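Local atomic coordinates of fasciclin-1 (Drosophila melanogaster, PDB entry 1O70), a protein that acts as a GPI-anchored neural cell adhesion molecule, represented here by its third and fourth FAS1 domains. Residues I280-K285 with L307-D312; F194-P199 with S229-H234; L24-E29 with P53-W58; N43-V48 with M79-D84. All blocks are in the same frame, centred on the assembly; numbering follows the deposited sequence.

From the N terminus, two contacts come in the third FAS1 domain. Contact 3 ties helix 21-33 to P53-W58, at the end of strand 48-53 and the start of helix 55-60; contact 4 ties N43-V48, leading into that strand, to edge strand 81-82. Their segments alternate along the chain, so the two loops cross, and H80 packs on F27 and P53 where they meet. In the fourth domain, contact 2 closes a largely helical loop from strand 193-199 to the end of helix 224-232. Contact 1 follows in series, joining a hairpin to the chain after strand 298-303. R233 and H234 hydrogen-bond to L307, linking contacts 2 and 1.

Contact 1: residues I280-K285 with L307-D312; sequences IWNYKK and LLEEKD
The indole of W281 lies flat over L307: L307 CB stands 3.8 Å from the centroid of the six-membered ring, only 4° off its normal, a CH-pi contact over the face. On that same face L307 CD2 reaches W281 CG at 3.5 Å. With CG anti to the backbone N (chi1 175°), the ring is carried out along the backbone of L307 and L308, and its far corner, CH2, meets the aliphatic CG of E309 at 3.5 Å. N282 ND2 sits above the opposite face, toward the rim, so the indole is covered from both sides. Replacing the W281 indole by an alanine is likely to open a gap over L307 and leave E309 CG without its apolar neighbour. Alongside, K284 stretches out beyond CG and gives NZ to L308 O at 2.9 Å, in the carbonyl plane. The next residues fold back as a type I turn from E309 to D312, in which E309 N donates almost straight to D312 OD2 (3.2 Å, 168°), meeting it from above the carboxylate plane. K311 NZ forms a salt bridge with E309 OE2 at 3.5 Å. R233, L266 and I268 also pack on the indole, joining it to strand 265-273 and to the chain after helix 224-232. W281 and K284 pair through both backbone hydrogen bonds, W281 N to K284 O and K284 N to W281 O, around N282 and Y283: a two-residue beta hairpin with a type II' turn, linking strands 276-281 and 284-295 of this FAS1 domain.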
# COMPACT_ATOMS: atom_id res chain seq x y z
N ILE A 280 -7.59 16.45 5.60
CA ILE A 280 -7.71 17.69 6.33
C ILE A 280 -8.17 17.31 7.72
O ILE A 280 -9.29 16.85 7.92
CB ILE A 280 -8.71 18.62 5.64
CG1 ILE A 280 -8.17 18.98 4.24
CG2 ILE A 280 -8.95 19.88 6.47
CD1 ILE A 280 -9.16 19.65 3.33
N TRP A 281 -7.26 17.46 8.68
CA TRP A 281 -7.53 17.14 10.07
C TRP A 281 -7.28 18.43 10.83
O TRP A 281 -6.18 18.97 10.77
CB TRP A 281 -6.56 16.07 10.55
CG TRP A 281 -6.67 15.77 12.00
CD1 TRP A 281 -7.70 15.13 12.63
CD2 TRP A 281 -5.70 16.06 13.02
NE1 TRP A 281 -7.42 14.99 13.98
CE2 TRP A 281 -6.20 15.56 14.24
CE3 TRP A 281 -4.45 16.69 13.00
CZ2 TRP A 281 -5.50 15.68 15.43
CZ3 TRP A 281 -3.75 16.81 14.20
CH2 TRP A 281 -4.28 16.30 15.40
N ASN A 282 -8.29 18.91 11.54
CA ASN A 282 -8.16 20.16 12.27
C ASN A 282 -7.69 21.26 11.31
O ASN A 282 -8.35 21.56 10.32
CB ASN A 282 -7.17 20.02 13.43
CG ASN A 282 -7.71 19.15 14.56
OD1 ASN A 282 -8.91 18.86 14.61
ND2 ASN A 282 -6.83 18.74 15.46
N TYR A 283 -6.54 21.86 11.60
CA TYR A 283 -6.03 22.91 10.74
C TYR A 283 -4.86 22.43 9.87
O TYR A 283 -4.19 23.22 9.21
CB TYR A 283 -5.61 24.12 11.59
CG TYR A 283 -6.77 24.98 12.05
CD1 TYR A 283 -6.65 25.83 13.15
CD2 TYR A 283 -7.99 24.97 11.36
CE1 TYR A 283 -7.71 26.65 13.56
CE2 TYR A 283 -9.06 25.78 11.76
CZ TYR A 283 -8.91 26.62 12.86
OH TYR A 283 -9.95 27.43 13.26
N LYS A 284 -4.65 21.12 9.87
CA LYS A 284 -3.57 20.56 9.08
C LYS A 284 -4.02 19.87 7.80
O LYS A 284 -5.15 19.37 7.69
CB LYS A 284 -2.73 19.63 9.97
CG LYS A 284 -2.17 20.38 11.18
CD LYS A 284 -0.85 19.83 11.69
CE LYS A 284 -0.28 20.72 12.80
NZ LYS A 284 1.08 20.26 13.27
N LYS A 285 -3.14 19.87 6.81
CA LYS A 285 -3.41 19.26 5.53
C LYS A 285 -2.28 18.27 5.30
O LYS A 285 -1.13 18.66 5.11
CB LYS A 285 -3.44 20.34 4.45
CG LYS A 285 -3.86 19.86 3.09
CD LYS A 285 -4.16 21.04 2.17
CE LYS A 285 -4.49 20.56 0.77
NZ LYS A 285 -4.80 21.71 -0.13
N LEU A 307 -1.06 12.67 12.63
CA LEU A 307 -2.10 13.56 13.13
C LEU A 307 -1.63 14.08 14.48
O LEU A 307 -1.93 13.49 15.52
CB LEU A 307 -3.42 12.81 13.29
CG LEU A 307 -3.93 12.21 11.98
CD1 LEU A 307 -5.11 11.29 12.26
CD2 LEU A 307 -4.31 13.33 11.02
N LEU A 308 -0.88 15.18 14.47
CA LEU A 308 -0.34 15.75 15.71
C LEU A 308 -0.32 17.28 15.72
O LEU A 308 0.06 17.91 14.73
CB LEU A 308 1.07 15.20 15.94
CG LEU A 308 1.65 15.22 17.36
CD1 LEU A 308 0.80 14.35 18.27
CD2 LEU A 308 3.08 14.72 17.33
N GLU A 309 -0.75 17.86 16.83
CA GLU A 309 -0.76 19.32 17.03
C GLU A 309 0.24 19.57 18.16
O GLU A 309 0.63 18.62 18.83
CB GLU A 309 -2.15 19.79 17.45
CG GLU A 309 -3.25 19.43 16.48
CD GLU A 309 -4.63 19.82 16.98
OE1 GLU A 309 -5.07 19.26 18.02
OE2 GLU A 309 -5.28 20.67 16.34
N GLU A 310 0.66 20.81 18.38
CA GLU A 310 1.61 21.01 19.47
C GLU A 310 0.91 21.07 20.83
O GLU A 310 1.50 21.49 21.82
CB GLU A 310 2.46 22.26 19.26
CG GLU A 310 1.73 23.58 19.25
CD GLU A 310 2.68 24.76 19.22
OE1 GLU A 310 3.55 24.81 18.31
OE2 GLU A 310 2.58 25.63 20.11
N LYS A 311 -0.35 20.65 20.86
CA LYS A 311 -1.09 20.62 22.11
C LYS A 311 -0.81 19.26 22.75
O LYS A 311 -1.23 18.99 23.87
CB LYS A 311 -2.59 20.76 21.86
CG LYS A 311 -2.98 21.88 20.90
CD LYS A 311 -4.48 21.85 20.63
CE LYS A 311 -4.86 22.74 19.46
NZ LYS A 311 -6.31 22.62 19.11
N ASP A 312 -0.11 18.41 22.01
CA ASP A 312 0.23 17.07 22.50
C ASP A 312 1.74 17.00 22.74
O ASP A 312 2.28 15.95 23.11
CB ASP A 312 -0.18 16.01 21.46
CG ASP A 312 -1.47 16.35 20.71
OD1 ASP A 312 -2.47 16.72 21.36
OD2 ASP A 312 -1.49 16.24 19.47

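Contact 2: residues F194-P199 with S229-H234; sequences FTYFVP and SILERH. With SO4 (sulfate ion), chain F.
F197 N donates to H234 O in a straight bond (3.0 Å, 179°), with the donor tilted 28° from the carbonyl plane. The same oxygen lies in the ring plane at the edges of both Y196 and F197, so one carbonyl is bordered by an N-H and two aromatic rims. Y196 slants across H234, its CE2 3.7 Å from H234 CB, while its hydroxyl end is directed to the branch point CG of L231. Farther out, P199 CG approaches H234 NE2 obliquely at 3.9 Å. The histidine is fixed in turn by the preceding turn of chain: CG stands anti to the carbonyl carbon (chi1 -63°), which folds the ring back so that ND1 donates to I230 O at 2.7 Å, the acceptor lying in the ring plane. R233 N reaches I230 O from the opposite face of that carbonyl. With ND1 donating, NE2 can accept from L307 N, consistent with a neutral imidazole. Beside it, R233 bends at chi3 and gives NH2 to sulfate O3 at 3.2 Å, while NH1 bonds to L307 O and D312 OD2. A leucine in its place would probably leave the carboxylate of D312 without its charge partner and the L307 carbonyl without this donor. Strand 193-199 runs antiparallel to 235-238, which begins right after H234; the bond from F197 thus lies at the junction where the helical excursion returns to the sheet, joining its end to strand 193-199, the neighbour of edge strand 235-238 in the seven-stranded FAS1 sheet.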
# COMPACT_ATOMS: atom_id res chain seq x y z
N PHE A 194 -9.89 -2.85 10.50
CA PHE A 194 -9.16 -1.63 10.81
C PHE A 194 -8.80 -0.78 9.62
O PHE A 194 -8.50 -1.28 8.53
CB PHE A 194 -7.86 -1.94 11.54
CG PHE A 194 -8.00 -2.85 12.71
CD1 PHE A 194 -8.02 -4.23 12.52
CD2 PHE A 194 -8.05 -2.34 14.00
CE1 PHE A 194 -8.06 -5.10 13.61
CE2 PHE A 194 -8.09 -3.20 15.09
CZ PHE A 194 -8.10 -4.58 14.90
N THR A 195 -8.84 0.53 9.84
CA THR A 195 -8.45 1.50 8.82
C THR A 195 -7.38 2.31 9.55
O THR A 195 -7.69 3.25 10.29
CB THR A 195 -9.62 2.39 8.43
OG1 THR A 195 -10.62 1.59 7.78
CG2 THR A 195 -9.17 3.47 7.48
N TYR A 196 -6.13 1.92 9.35
CA TYR A 196 -5.00 2.56 10.02
C TYR A 196 -4.30 3.60 9.15
O TYR A 196 -3.77 3.28 8.09
CB TYR A 196 -4.00 1.47 10.45
CG TYR A 196 -3.04 1.85 11.58
CD1 TYR A 196 -2.02 0.97 11.95
CD2 TYR A 196 -3.13 3.07 12.24
CE1 TYR A 196 -1.11 1.29 12.96
CE2 TYR A 196 -2.23 3.41 13.26
CZ TYR A 196 -1.21 2.52 13.61
OH TYR A 196 -0.29 2.87 14.57
N PHE A 197 -4.33 4.85 9.61
CA PHE A 197 -3.66 5.94 8.91
C PHE A 197 -2.26 5.94 9.48
O PHE A 197 -2.02 6.48 10.56
CB PHE A 197 -4.35 7.28 9.16
CG PHE A 197 -5.75 7.35 8.64
CD1 PHE A 197 -6.79 6.82 9.39
CD2 PHE A 197 -6.01 7.85 7.37
CE1 PHE A 197 -8.08 6.79 8.88
CE2 PHE A 197 -7.30 7.83 6.84
CZ PHE A 197 -8.34 7.29 7.60
N VAL A 198 -1.35 5.31 8.74
CA VAL A 198 0.03 5.16 9.16
C VAL A 198 1.04 6.19 8.67
O VAL A 198 1.32 6.28 7.48
CB VAL A 198 0.59 3.80 8.74
CG1 VAL A 198 2.01 3.67 9.19
CG2 VAL A 198 -0.27 2.69 9.33
N PRO A 199 1.61 6.99 9.59
CA PRO A 199 2.60 7.97 9.14
C PRO A 199 3.85 7.20 8.67
O PRO A 199 4.28 6.25 9.33
CB PRO A 199 2.87 8.79 10.40
CG PRO A 199 1.56 8.69 11.16
CD PRO A 199 1.21 7.24 10.98
N SER A 229 -2.05 6.74 22.89
CA SER A 229 -3.10 7.71 22.69
C SER A 229 -2.98 8.34 21.30
O SER A 229 -3.99 8.58 20.63
CB SER A 229 -3.00 8.78 23.78
OG SER A 229 -3.97 9.80 23.59
N ILE A 230 -1.74 8.60 20.87
CA ILE A 230 -1.48 9.20 19.56
C ILE A 230 -1.89 8.24 18.44
O ILE A 230 -2.56 8.64 17.49
CB ILE A 230 0.03 9.54 19.37
CG1 ILE A 230 0.49 10.51 20.45
CG2 ILE A 230 0.25 10.15 17.99
CD1 ILE A 230 -0.12 11.91 20.34
N LEU A 231 -1.47 6.99 18.55
CA LEU A 231 -1.80 5.98 17.56
C LEU A 231 -3.28 5.66 17.50
O LEU A 231 -3.84 5.51 16.41
CB LEU A 231 -1.00 4.70 17.83
CG LEU A 231 0.38 4.55 17.17
CD1 LEU A 231 0.95 5.90 16.75
CD2 LEU A 231 1.31 3.82 18.12
N GLU A 232 -3.93 5.54 18.65
CA GLU A 232 -5.36 5.24 18.66
C GLU A 232 -6.13 6.29 17.89
O GLU A 232 -7.24 6.03 17.41
CB GLU A 232 -5.89 5.15 20.09
CG GLU A 232 -5.17 4.11 20.92
CD GLU A 232 -5.72 4.00 22.32
OE1 GLU A 232 -6.17 5.04 22.85
OE2 GLU A 232 -5.67 2.90 22.89
N ARG A 233 -5.55 7.47 17.76
CA ARG A 233 -6.18 8.56 17.03
C ARG A 233 -6.11 8.24 15.54
O ARG A 233 -6.95 8.70 14.77
CB ARG A 233 -5.45 9.86 17.33
CG ARG A 233 -5.94 11.05 16.52
CD ARG A 233 -5.04 12.26 16.72
NE ARG A 233 -5.18 12.86 18.05
CZ ARG A 233 -4.41 13.84 18.50
NH1 ARG A 233 -3.44 14.32 17.74
NH2 ARG A 233 -4.58 14.34 19.72
N HIS A 234 -5.12 7.44 15.14
CA HIS A 234 -4.95 7.08 13.73
C HIS A 234 -5.69 5.81 13.33
O HIS A 234 -5.79 5.49 12.14
CB HIS A 234 -3.47 6.89 13.40
CG HIS A 234 -2.64 8.11 13.57
ND1 HIS A 234 -2.34 8.64 14.80
CD2 HIS A 234 -2.02 8.91 12.66
CE1 HIS A 234 -1.58 9.71 14.65
NE2 HIS A 234 -1.37 9.89 13.36
S SO4 F . -8.01 13.12 20.28
O1 SO4 F . -8.22 11.79 19.66
O2 SO4 F . -9.29 13.61 20.84
O3 SO4 F . -7.00 13.01 21.36
O4 SO4 F . -7.53 14.07 19.24

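Contact 3: residues L24-E29 with P53-W58; sequences LRKFYE and PSNEAW. With SO4 (sulfate ion), chain D.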
# COMPACT_ATOMS: atom_id res chain seq x y z
N LEU A 24 3.69 -16.85 -17.76
CA LEU A 24 3.03 -16.10 -18.82
C LEU A 24 1.77 -16.74 -19.40
O LEU A 24 0.78 -16.05 -19.63
CB LEU A 24 4.01 -15.80 -19.95
CG LEU A 24 4.66 -14.42 -19.86
CD1 LEU A 24 5.45 -14.18 -21.13
CD2 LEU A 24 3.59 -13.33 -19.70
N ARG A 25 1.79 -18.05 -19.63
CA ARG A 25 0.60 -18.68 -20.18
C ARG A 25 -0.54 -18.60 -19.17
O ARG A 25 -1.70 -18.44 -19.55
CB ARG A 25 0.85 -20.14 -20.54
CG ARG A 25 1.08 -21.01 -19.35
CD ARG A 25 0.50 -22.40 -19.54
NE ARG A 25 0.70 -23.18 -18.33
CZ ARG A 25 -0.07 -23.12 -17.25
NH1 ARG A 25 -1.13 -22.32 -17.23
NH2 ARG A 25 0.24 -23.84 -16.18
N LYS A 26 -0.19 -18.72 -17.90
CA LYS A 26 -1.17 -18.67 -16.82
C LYS A 26 -1.76 -17.26 -16.74
O LYS A 26 -2.97 -17.09 -16.58
CB LYS A 26 -0.52 -19.02 -15.49
CG LYS A 26 -1.46 -18.99 -14.30
CD LYS A 26 -2.54 -20.04 -14.43
CE LYS A 26 -3.49 -20.01 -13.25
NZ LYS A 26 -4.48 -21.13 -13.32
N PHE A 27 -0.89 -16.25 -16.87
CA PHE A 27 -1.34 -14.87 -16.83
C PHE A 27 -2.40 -14.68 -17.92
O PHE A 27 -3.46 -14.12 -17.67
CB PHE A 27 -0.16 -13.91 -17.06
CG PHE A 27 -0.53 -12.45 -16.92
CD1 PHE A 27 -0.64 -11.86 -15.66
CD2 PHE A 27 -0.76 -11.66 -18.04
CE1 PHE A 27 -0.98 -10.50 -15.53
CE2 PHE A 27 -1.09 -10.30 -17.92
CZ PHE A 27 -1.20 -9.72 -16.67
N TYR A 28 -2.12 -15.18 -19.12
CA TYR A 28 -3.07 -15.04 -20.21
C TYR A 28 -4.31 -15.90 -20.01
O TYR A 28 -5.41 -15.52 -20.41
CB TYR A 28 -2.39 -15.37 -21.54
CG TYR A 28 -1.33 -14.37 -21.93
CD1 TYR A 28 -0.09 -14.80 -22.42
CD2 TYR A 28 -1.55 -12.99 -21.80
CE1 TYR A 28 0.90 -13.90 -22.78
CE2 TYR A 28 -0.56 -12.08 -22.16
CZ TYR A 28 0.66 -12.54 -22.65
OH TYR A 28 1.65 -11.66 -23.04
N GLU A 29 -4.15 -17.05 -19.37
CA GLU A 29 -5.31 -17.88 -19.11
C GLU A 29 -6.23 -17.11 -18.18
O GLU A 29 -7.44 -17.06 -18.40
CB GLU A 29 -4.89 -19.20 -18.47
CG GLU A 29 -4.66 -20.29 -19.48
CD GLU A 29 -4.15 -21.55 -18.85
OE1 GLU A 29 -4.63 -21.89 -17.74
OE2 GLU A 29 -3.26 -22.20 -19.45
N PRO A 53 2.67 -13.09 -12.11
CA PRO A 53 2.83 -13.92 -10.91
C PRO A 53 3.22 -15.33 -11.32
O PRO A 53 2.73 -15.83 -12.34
CB PRO A 53 1.44 -13.90 -10.27
CG PRO A 53 0.85 -12.61 -10.75
CD PRO A 53 1.32 -12.52 -12.18
N SER A 54 4.08 -15.98 -10.55
CA SER A 54 4.49 -17.35 -10.85
C SER A 54 3.25 -18.23 -10.71
O SER A 54 2.27 -17.82 -10.09
CB SER A 54 5.53 -17.82 -9.85
OG SER A 54 4.94 -17.94 -8.57
N ASN A 55 3.30 -19.43 -11.27
CA ASN A 55 2.17 -20.34 -11.18
C ASN A 55 1.91 -20.71 -9.73
O ASN A 55 0.77 -20.94 -9.32
CB ASN A 55 2.44 -21.61 -11.98
CG ASN A 55 2.97 -21.30 -13.36
OD1 ASN A 55 4.13 -20.90 -13.52
ND2 ASN A 55 2.13 -21.47 -14.36
N GLU A 56 2.99 -20.77 -8.95
CA GLU A 56 2.90 -21.11 -7.55
C GLU A 56 2.21 -19.96 -6.82
O GLU A 56 1.55 -20.16 -5.80
CB GLU A 56 4.30 -21.32 -6.98
CG GLU A 56 4.32 -21.86 -5.56
CD GLU A 56 5.74 -22.07 -5.04
OE1 GLU A 56 6.53 -22.77 -5.72
OE2 GLU A 56 6.05 -21.55 -3.94
N ALA A 57 2.36 -18.75 -7.36
CA ALA A 57 1.75 -17.57 -6.78
C ALA A 57 0.26 -17.53 -7.08
O ALA A 57 -0.53 -17.03 -6.29
CB ALA A 57 2.42 -16.32 -7.34
N TRP A 58 -0.13 -18.05 -8.24
CA TRP A 58 -1.54 -18.05 -8.59
C TRP A 58 -2.32 -19.14 -7.87
O TRP A 58 -3.54 -19.13 -7.88
CB TRP A 58 -1.70 -18.25 -10.09
CG TRP A 58 -1.58 -17.00 -10.88
CD1 TRP A 58 -0.57 -16.66 -11.73
CD2 TRP A 58 -2.54 -15.94 -10.95
NE1 TRP A 58 -0.85 -15.46 -12.34
CE2 TRP A 58 -2.06 -15.00 -11.88
CE3 TRP A 58 -3.76 -15.69 -10.31
CZ2 TRP A 58 -2.76 -13.84 -12.21
CZ3 TRP A 58 -4.46 -14.53 -10.63
CH2 TRP A 58 -3.96 -13.62 -11.57
S SO4 D . -1.87 -24.09 -13.73
O1 SO4 D . -0.75 -23.15 -13.49
O2 SO4 D . -1.40 -25.48 -13.59
O3 SO4 D . -2.95 -23.82 -12.76
O4 SO4 D . -2.39 -23.89 -15.10
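With CG anti to the backbone N (chi1 180°) and a bend at chi2 (64°), K26 lies obliquely across W58, its CG 3.6 Å from W58 CD1, and carries NZ on toward a sulfate. R25, one residue earlier, sets CG between the backbone N and the carbonyl carbon (chi1 68°), and the bend at chi2 swings its guanidinium round to the same ion. This is helix-to-helix packing in the third FAS1 domain: helix 21-33 lies against the start of helix 55-60, whose N-cap is S54, its OG accepting from A57 N at 3.0 Å. No direct hydrogen bond joins the two segments. Instead F27 CD1 touches P53 CD at 4.0 Å on the buried side, where P53 also packs on H80 and V153, and the polar groups on the outer side gather round the sulfate, probably from the crystallisation liquor. R25 meets it with the guanidinium edge, the sulfur lying in its plane; NH2 gives its straighter bond to O1 at 2.9 Å, and both terminal nitrogens make weak bonds to O4. R25 NH1 is also in a salt bridge with E29 OE2, which probably helps to hold the group in position. K26 NZ adds a bond to O3 at 3.1 Å. From the other helix, N55 places ND2 over one face of the R25 guanidinium, 3.5 Å from NH2, and adds a weak bond to sulfate O1 at 3.4 Å.

Contact 4: residues N43-V48 with M79-D84; sequences NSLTEV and MHIIKD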
# COMPACT_ATOMS: atom_id res chain seq x y z
N ASN A 43 -2.50 -4.40 -25.62
CA ASN A 43 -2.09 -4.20 -27.00
C ASN A 43 -2.27 -2.78 -27.51
O ASN A 43 -1.79 -2.44 -28.59
CB ASN A 43 -2.81 -5.19 -27.92
CG ASN A 43 -2.35 -6.62 -27.71
OD1 ASN A 43 -1.18 -6.86 -27.41
ND2 ASN A 43 -3.26 -7.57 -27.87
N SER A 44 -2.95 -1.93 -26.74
CA SER A 44 -3.13 -0.56 -27.19
C SER A 44 -2.09 0.35 -26.55
O SER A 44 -2.22 1.56 -26.59
CB SER A 44 -4.53 -0.05 -26.84
OG SER A 44 -4.52 0.59 -25.58
N LEU A 45 -1.05 -0.24 -25.97
CA LEU A 45 -0.00 0.54 -25.33
C LEU A 45 1.26 0.59 -26.18
O LEU A 45 1.67 -0.42 -26.76
CB LEU A 45 0.33 -0.03 -23.95
CG LEU A 45 -0.74 0.10 -22.85
CD1 LEU A 45 -0.40 -0.79 -21.68
CD2 LEU A 45 -0.84 1.56 -22.43
N THR A 46 1.88 1.76 -26.25
CA THR A 46 3.10 1.93 -27.01
C THR A 46 4.25 1.25 -26.27
O THR A 46 5.18 0.74 -26.88
CB THR A 46 3.41 3.42 -27.21
OG1 THR A 46 3.50 4.05 -25.92
CG2 THR A 46 2.30 4.09 -28.01
N GLU A 47 4.16 1.24 -24.94
CA GLU A 47 5.15 0.59 -24.09
C GLU A 47 4.40 -0.08 -22.94
O GLU A 47 3.48 0.50 -22.37
CB GLU A 47 6.14 1.61 -23.53
CG GLU A 47 6.73 2.55 -24.57
CD GLU A 47 7.89 3.37 -24.03
OE1 GLU A 47 9.00 2.81 -23.88
OE2 GLU A 47 7.69 4.57 -23.73
N VAL A 48 4.79 -1.31 -22.60
CA VAL A 48 4.12 -2.04 -21.53
C VAL A 48 5.02 -3.06 -20.84
O VAL A 48 5.80 -3.76 -21.48
CB VAL A 48 2.86 -2.78 -22.08
CG1 VAL A 48 3.25 -3.73 -23.20
CG2 VAL A 48 2.16 -3.53 -20.95
N MET A 79 -3.51 -4.08 -12.41
CA MET A 79 -2.43 -3.48 -11.63
C MET A 79 -1.10 -4.18 -11.85
O MET A 79 -0.06 -3.70 -11.40
CB MET A 79 -2.79 -3.43 -10.13
CG MET A 79 -2.97 -4.76 -9.47
SD MET A 79 -3.24 -4.60 -7.67
CE MET A 79 -4.94 -3.97 -7.62
N HIS A 80 -1.12 -5.32 -12.55
CA HIS A 80 0.11 -6.05 -12.85
C HIS A 80 0.64 -5.56 -14.19
O HIS A 80 1.66 -6.05 -14.67
CB HIS A 80 -0.14 -7.56 -12.97
CG HIS A 80 -0.30 -8.26 -11.65
ND1 HIS A 80 -1.50 -8.33 -10.98
CD2 HIS A 80 0.59 -8.97 -10.91
CE1 HIS A 80 -1.35 -9.06 -9.89
NE2 HIS A 80 -0.09 -9.46 -9.82
N ILE A 81 -0.06 -4.60 -14.80
CA ILE A 81 0.33 -4.07 -16.11
C ILE A 81 0.80 -2.61 -16.09
O ILE A 81 -0.01 -1.67 -16.06
CB ILE A 81 -0.83 -4.19 -17.13
CG1 ILE A 81 -1.36 -5.63 -17.17
CG2 ILE A 81 -0.36 -3.79 -18.51
CD1 ILE A 81 -2.66 -5.76 -17.95
N ILE A 82 2.11 -2.43 -16.15
CA ILE A 82 2.74 -1.12 -16.14
C ILE A 82 2.76 -0.42 -17.50
O ILE A 82 3.35 -0.93 -18.46
CB ILE A 82 4.19 -1.24 -15.64
CG1 ILE A 82 4.18 -1.79 -14.21
CG2 ILE A 82 4.88 0.11 -15.73
CD1 ILE A 82 5.47 -2.40 -13.78
N LYS A 83 2.15 0.75 -17.57
CA LYS A 83 2.10 1.50 -18.82
C LYS A 83 3.46 2.15 -19.10
O LYS A 83 3.58 3.38 -19.14
CB LYS A 83 1.00 2.57 -18.73
CG LYS A 83 -0.40 1.98 -18.60
CD LYS A 83 -1.33 2.83 -17.76
CE LYS A 83 -1.63 4.17 -18.40
NZ LYS A 83 -2.44 5.04 -17.50
N ASP A 84 4.48 1.32 -19.30
CA ASP A 84 5.84 1.81 -19.56
C ASP A 84 6.82 0.66 -19.82
O ASP A 84 6.51 -0.50 -19.58
CB ASP A 84 6.28 2.67 -18.36
CG ASP A 84 7.71 3.17 -18.48
OD1 ASP A 84 8.18 3.47 -19.60
OD2 ASP A 84 8.37 3.28 -17.43
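Edge strand 81-82 of the third-domain sheet meets the lead-in to strand 48-53 where V48 packs on I81, their CG2 methyls 3.5 Å apart. Each of these methyls stands anti to its own main-chain nitrogen, which brings the two beta-branches together, the side chains slanting across each other. I81 also packs on V38, I42 and F27, joining the pair to helices 21-33 and 37-43. Next to it, L45 crosses K83 at about a right angle; both leucine methyls approach the aliphatic CG of the lysine from the same side, CD2 the nearer at 3.9 Å. K83 is bent at chi2 and chi3, and its amine leads away from this apolar patch. No hydrogen bond passes between the segments; the backbones meet through V48 CA, whose C-H is directed at I82 O (3.4 Å, 146° at the hydrogen). That oxygen also accepts from D84 N at 2.7 Å, so it serves the turn and the neighbouring strand together. E47 CB lies against the backbone of D84, just past the turn, and E47 OE2 comes to 4.3 Å from D84 OD1; two like charges this close would probably make one carboxylate somewhat easier to protonate, though a long, weak ion pair of E47 OE1 with R85 would partly offset this. D84 O bonds to T49 OG1, and I82 pairs through its backbone with T49, in antiparallel fashion. The I82-D84 bond closes an inverse gamma turn centred on K83, which ends the short edge strand of the FAS1 sheet.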